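Local structure of putative glycosyl hydrolase (Parabacteroides distasonis, 4QHZ) at residues C[116-121]-C[227-232]; C[112-117]-C[130-135]. The protein is a putative glycosyl hydrolase of the 3-keto-disaccharide hydrolase family that binds magnesium and may act on sugars. All blocks are in the same frame, centred on the assembly; numbering follows the deposited sequence.

How the contacts relate
The two contacts are neighbours, with centres about 8 Å apart and about 16 to 17 Å from the centre of the chain. They share Arg116 and Gly117. Along the chain the order is 112-117, 116-121, 130-135 and then, much later, 227-232. Strand 119-123 lies between 225-226 and 127-131, antiparallel to both; contact 1 lies where the chain runs on from 225-226. The probable hydrogen bond from Ser119 N to Val131 O, 2.9 Å, links the contacts directly. Both reach the same magnesium ion and the same metal-bound water. The metal therefore ties together neighbouring strand ends of the five-stranded sheet in this concanavalin-clan fold.

Contact 1. Residues C[116-121]-C[227-232]; sequences RGNSGI and QSHGDP. With MG (magnesium ion), chain I.
Asn118 and Gln227 converge on a six-coordinate magnesium site at one end of the five-stranded sheet, where the chain leaves strand 225-226 beside strand 119-123. Their amide planes are turned 70° apart. Asn118 OD1 reaches the ion and binds it at 2.1 Å. Ser119 O binds it at 2.2 Å, and Glu128 and Gln130 also contribute oxygens. The other end of the Asn118 amide lies over His229. Its ND2 sits 3.3 Å above the imidazole plane, over the ring centre, with the planes only 12° apart. This is a stack, not a hydrogen bond to the ring; the ND2 group has its polar partner in Gln114. Asn118 reaches both ion and ring because its CG is anti to the backbone N (chi1 -165°). The ring itself is fixed in rotation by Asp231. His229 ND1 donates in the ring plane to the anti lone pair of Asp231 OD2, at 2.7 Å. Asp231 OD1 is hydrogen-bonded to Ser233. Ser119 turns its hydroxyl to the opposing backbone and donates to a lone pair of Gln227 O, with OG 2.7 Å from that oxygen. Gln227 N returns a bond to Gly120 O at 3.1 Å. One water donates to Asn118 O and Gln227 O and accepts from His229 N; another links Asn118 O to Asp231 OD2. On the magnesium, a third water lies opposite Ser119 O, 2.0 Å from the ion.

Contact 2. Residues C[112-117]-C[130-135]; sequences ESQSRG and QVLDCY. With MG (magnesium ion), chain I.
Gln130 NE2 comes within 2.9 Å of Gln114 OE1, but the angle is too poor for a hydrogen bond. The Gln130 amide is engaged otherwise: OE1 binds the magnesium at 2.1 Å, and NE2 has its main partner in Gly143. A bend at chi2 (71°) brings OE1 back to the ion and to a weak bond with Val131 N. Gln114 NE2 is held by Thr139. Val131 ends the strand, and its CG1 lies near Gly117 O. Leu132 follows with its isobutyl group against the loop 112-117. Its CD1 touches Arg116 O at 3.2 Å and also meets Ser113 O, while CD2 lies against Gln114 NE2. The backbone CA of Leu132 makes a CH...O contact with Gly117 O, 3.3 Å away. Asp133 grips Arg116 twice. Asp133 N donates to Arg116 O at 3.0 Å. Asp133 OD2 takes Arg116 NE at 2.8 Å in a salt bridge, with the donor above the carboxylate plane, 49° out of it. Arg116 stays extended from CG to NE, and NH1 goes on to Gly111 O. Replacing Arg116 by an alanine is likely to leave the buried Asp133 carboxylate without its charged mate, though the backbone bond between them would stay. A water joins Arg116 NH2, Asp133 OD2 and Tyr135 O. Tyr135 N donates to Asp133 OD1, 3.1 Å away. This closes an Asx turn just past the end of strand 127-131, its carboxylate also salt-bridged to a loop arginine, while Gln130 at the other end of the segment is the magnesium ligand.

Contact 1. Residues C[116-121]-C[227-232]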
loop_
_atom_site.group_PDB
_atom_site.type_symbol
_atom_site.label_atom_id
_atom_site.label_comp_id
_atom_site.label_asym_id
_atom_site.label_seq_id
_atom_site.Cartn_x
_atom_site.Cartn_y
_atom_site.Cartn_z
ATOM N N ARG C 116 -5.949 34.840 -3.521
ATOM C CA ARG C 116 -6.765 35.204 -2.375
ATOM C C ARG C 116 -6.377 34.379 -1.150
ATOM O O ARG C 116 -6.911 33.294 -0.927
ATOM C CB ARG C 116 -8.251 35.008 -2.696
ATOM C CG ARG C 116 -9.201 35.602 -1.663
ATOM C CD ARG C 116 -10.590 34.999 -1.815
ATOM N NE ARG C 116 -11.545 35.467 -0.812
ATOM C CZ ARG C 116 -12.230 36.607 -0.868
ATOM N NH1 ARG C 116 -12.066 37.458 -1.870
ATOM N NH2 ARG C 116 -13.084 36.902 0.100
ATOM N N GLY C 117 -5.452 34.908 -0.355
ATOM C CA GLY C 117 -5.002 34.220 0.845
ATOM C C GLY C 117 -4.178 32.976 0.557
ATOM O O GLY C 117 -4.284 31.976 1.271
ATOM N N ASN C 118 -3.349 33.042 -0.483
ATOM C CA ASN C 118 -2.512 31.912 -0.885
ATOM C C ASN C 118 -1.262 31.812 -0.026
ATOM O O ASN C 118 -0.468 32.752 0.043
ATOM C CB ASN C 118 -2.120 32.031 -2.365
ATOM C CG ASN C 118 -1.557 30.735 -2.950
ATOM O OD1 ASN C 118 -0.992 29.889 -2.245
ATOM N ND2 ASN C 118 -1.707 30.579 -4.256
ATOM N N SER C 119 -1.113 30.674 0.648
ATOM C CA SER C 119 0.147 30.281 1.255
ATOM C C SER C 119 0.294 28.790 1.007
ATOM O O SER C 119 -0.256 28.270 0.037
ATOM C CB SER C 119 0.177 30.623 2.746
ATOM O OG SER C 119 1.439 30.303 3.322
ATOM N N GLY C 120 1.014 28.090 1.871
ATOM C CA GLY C 120 1.151 26.650 1.727
ATOM C C GLY C 120 2.181 26.071 2.654
ATOM O O GLY C 120 3.049 26.787 3.158
ATOM N N ILE C 121 2.057 24.773 2.901
ATOM C CA ILE C 121 2.983 24.043 3.748
ATOM C C ILE C 121 3.738 23.057 2.866
ATOM O O ILE C 121 3.155 22.078 2.392
ATOM C CB ILE C 121 2.245 23.314 4.890
ATOM C CG1 ILE C 121 1.454 24.308 5.746
ATOM C CG2 ILE C 121 3.214 22.546 5.773
ATOM C CD1 ILE C 121 -0.044 24.145 5.643
ATOM N N GLN C 227 4.835 29.213 2.676
ATOM C CA GLN C 227 4.914 29.962 1.430
ATOM C C GLN C 227 4.467 31.424 1.567
ATOM O O GLN C 227 3.408 31.716 2.121
ATOM C CB GLN C 227 4.060 29.261 0.375
ATOM C CG GLN C 227 4.074 29.889 -1.014
ATOM C CD GLN C 227 3.041 29.242 -1.923
ATOM O OE1 GLN C 227 1.853 29.205 -1.600
ATOM N NE2 GLN C 227 3.487 28.715 -3.055
ATOM N N SER C 228 5.300 32.323 1.060
ATOM C CA SER C 228 4.930 33.701 0.809
ATOM C C SER C 228 4.580 33.838 -0.669
ATOM O O SER C 228 5.462 33.927 -1.513
ATOM C CB SER C 228 6.080 34.642 1.164
ATOM O OG SER C 228 5.775 35.970 0.778
ATOM N N HIS C 229 3.289 33.804 -0.977
ATOM C CA HIS C 229 2.817 33.864 -2.355
ATOM C C HIS C 229 2.635 35.334 -2.739
ATOM O O HIS C 229 1.791 36.030 -2.181
ATOM C CB HIS C 229 1.516 33.070 -2.499
ATOM C CG HIS C 229 1.143 32.773 -3.915
ATOM N ND1 HIS C 229 0.277 33.565 -4.638
ATOM C CD2 HIS C 229 1.516 31.766 -4.741
ATOM C CE1 HIS C 229 0.147 33.069 -5.854
ATOM N NE2 HIS C 229 0.887 31.979 -5.943
ATOM N N GLY C 230 3.419 35.806 -3.701
ATOM C CA GLY C 230 3.565 37.247 -3.946
ATOM C C GLY C 230 2.429 38.026 -4.600
ATOM O O GLY C 230 2.663 39.108 -5.143
ATOM N N ASP C 231 1.216 37.477 -4.594
ATOM C CA ASP C 231 0.045 38.203 -5.078
ATOM C C ASP C 231 -0.291 39.324 -4.088
ATOM O O ASP C 231 0.197 39.306 -2.961
ATOM C CB ASP C 231 -1.135 37.247 -5.274
ATOM C CG ASP C 231 -1.652 36.690 -3.971
ATOM O OD1 ASP C 231 -2.378 37.416 -3.258
ATOM O OD2 ASP C 231 -1.345 35.517 -3.659
ATOM N N PRO C 232 -1.113 40.305 -4.505
ATOM C CA PRO C 232 -1.356 41.464 -3.633
ATOM C C PRO C 232 -2.362 41.247 -2.476
ATOM O O PRO C 232 -2.576 42.168 -1.701
ATOM C CB PRO C 232 -1.889 42.536 -4.599
ATOM C CG PRO C 232 -2.413 41.794 -5.771
ATOM C CD PRO C 232 -1.685 40.482 -5.854
HETATM MG MG MG I . 0.080 28.130 -2.151
HETATM O O HOH W 1 -1.715 35.182 -1.199
HETATM O O HOH W 2 1.582 33.789 1.623
HETATM O O HOH W 3 0.363 27.609 -4.018
#

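Contact 2. Residues C[112-117]-C[130-135]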
loop_
_atom_site.group_PDB
_atom_site.type_symbol
_atom_site.label_atom_id
_atom_site.label_comp_id
_atom_site.label_asym_id
_atom_site.label_seq_id
_atom_site.Cartn_x
_atom_site.Cartn_y
_atom_site.Cartn_z
ATOM N N GLU C 112 -9.115 36.890 -5.960
ATOM C CA GLU C 112 -9.854 35.779 -6.537
ATOM C C GLU C 112 -8.939 34.617 -6.861
ATOM O O GLU C 112 -7.743 34.793 -7.068
ATOM C CB GLU C 112 -10.549 36.219 -7.823
ATOM C CG GLU C 112 -11.692 37.194 -7.629
ATOM C CD GLU C 112 -12.270 37.648 -8.957
ATOM O OE1 GLU C 112 -11.599 38.438 -9.653
ATOM O OE2 GLU C 112 -13.387 37.208 -9.307
ATOM N N SER C 113 -9.539 33.431 -6.925
ATOM C CA SER C 113 -8.855 32.211 -7.319
ATOM C C SER C 113 -7.569 32.030 -6.513
ATOM O O SER C 113 -7.606 32.109 -5.284
ATOM C CB SER C 113 -8.613 32.208 -8.840
ATOM O OG SER C 113 -8.170 30.930 -9.284
ATOM N N GLN C 114 -6.442 31.809 -7.186
ATOM C CA GLN C 114 -5.164 31.573 -6.509
ATOM C C GLN C 114 -4.557 32.822 -5.862
ATOM O O GLN C 114 -3.555 32.707 -5.152
ATOM C CB GLN C 114 -4.141 30.981 -7.489
ATOM C CG GLN C 114 -4.540 29.629 -8.061
ATOM C CD GLN C 114 -4.461 28.503 -7.034
ATOM O OE1 GLN C 114 -3.423 28.295 -6.407
ATOM N NE2 GLN C 114 -5.552 27.760 -6.876
ATOM N N SER C 115 -5.159 33.994 -6.077
ATOM C CA SER C 115 -4.623 35.241 -5.530
ATOM C C SER C 115 -5.425 35.755 -4.332
ATOM O O SER C 115 -5.552 36.959 -4.142
ATOM C CB SER C 115 -4.577 36.302 -6.634
ATOM O OG SER C 115 -3.733 35.880 -7.683
ATOM N N ARG C 116 -5.949 34.840 -3.521
ATOM C CA ARG C 116 -6.765 35.204 -2.375
ATOM C C ARG C 116 -6.377 34.379 -1.150
ATOM O O ARG C 116 -6.911 33.294 -0.927
ATOM C CB ARG C 116 -8.251 35.008 -2.696
ATOM C CG ARG C 116 -9.201 35.602 -1.663
ATOM C CD ARG C 116 -10.590 34.999 -1.815
ATOM N NE ARG C 116 -11.545 35.467 -0.812
ATOM C CZ ARG C 116 -12.230 36.607 -0.868
ATOM N NH1 ARG C 116 -12.066 37.458 -1.870
ATOM N NH2 ARG C 116 -13.084 36.902 0.100
ATOM N N GLY C 117 -5.452 34.908 -0.355
ATOM C CA GLY C 117 -5.002 34.220 0.845
ATOM C C GLY C 117 -4.178 32.976 0.557
ATOM O O GLY C 117 -4.284 31.976 1.271
ATOM N N GLN C 130 -1.681 22.913 -0.081
ATOM C CA GLN C 130 -2.145 24.254 -0.418
ATOM C C GLN C 130 -2.900 24.910 0.736
ATOM O O GLN C 130 -3.694 24.268 1.423
ATOM C CB GLN C 130 -3.034 24.215 -1.666
ATOM C CG GLN C 130 -3.658 25.545 -2.080
ATOM C CD GLN C 130 -2.649 26.545 -2.641
ATOM O OE1 GLN C 130 -1.668 26.897 -1.981
ATOM N NE2 GLN C 130 -2.890 27.009 -3.870
ATOM N N VAL C 131 -2.609 26.190 0.939
ATOM C CA VAL C 131 -3.386 27.052 1.804
ATOM C C VAL C 131 -3.955 28.177 0.942
ATOM O O VAL C 131 -3.233 28.800 0.163
ATOM C CB VAL C 131 -2.526 27.617 2.947
ATOM C CG1 VAL C 131 -3.238 28.765 3.659
ATOM C CG2 VAL C 131 -2.174 26.504 3.921
ATOM N N LEU C 132 -5.259 28.412 1.065
ATOM C CA LEU C 132 -5.961 29.373 0.219
ATOM C C LEU C 132 -7.321 29.685 0.820
ATOM O O LEU C 132 -7.927 28.828 1.474
ATOM C CB LEU C 132 -6.136 28.807 -1.188
ATOM C CG LEU C 132 -6.608 29.733 -2.305
ATOM C CD1 LEU C 132 -5.600 30.844 -2.574
ATOM C CD2 LEU C 132 -6.848 28.923 -3.568
ATOM N N ASP C 133 -7.808 30.908 0.615
ATOM C CA ASP C 133 -9.172 31.221 1.007
ATOM C C ASP C 133 -10.143 30.715 -0.050
ATOM O O ASP C 133 -10.372 31.381 -1.059
ATOM C CB ASP C 133 -9.395 32.717 1.223
ATOM C CG ASP C 133 -10.798 33.014 1.733
ATOM O OD1 ASP C 133 -11.467 32.077 2.208
ATOM O OD2 ASP C 133 -11.238 34.180 1.658
ATOM N N CYS C 134 -10.730 29.549 0.201
ATOM C CA CYS C 134 -11.730 28.997 -0.705
ATOM C C CYS C 134 -13.149 29.091 -0.118
ATOM O O CYS C 134 -14.049 28.334 -0.506
ATOM C CB CYS C 134 -11.352 27.559 -1.064
ATOM S SG CYS C 134 -9.969 27.505 -2.217
ATOM N N TYR C 135 -13.342 30.035 0.806
ATOM C CA TYR C 135 -14.672 30.353 1.294
ATOM C C TYR C 135 -15.341 31.275 0.281
ATOM O O TYR C 135 -14.996 32.456 0.180
ATOM C CB TYR C 135 -14.613 30.996 2.681
ATOM C CG TYR C 135 -15.958 31.090 3.371
ATOM C CD1 TYR C 135 -16.471 30.017 4.093
ATOM C CD2 TYR C 135 -16.721 32.256 3.297
ATOM C CE1 TYR C 135 -17.704 30.100 4.724
ATOM C CE2 TYR C 135 -17.956 32.346 3.921
ATOM C CZ TYR C 135 -18.438 31.267 4.636
ATOM O OH TYR C 135 -19.661 31.354 5.257
HETATM MG MG MG I . 0.080 28.130 -2.151
HETATM O O HOH W 4 -13.877 34.363 1.674
HETATM O O HOH W 3 0.363 27.609 -4.018
#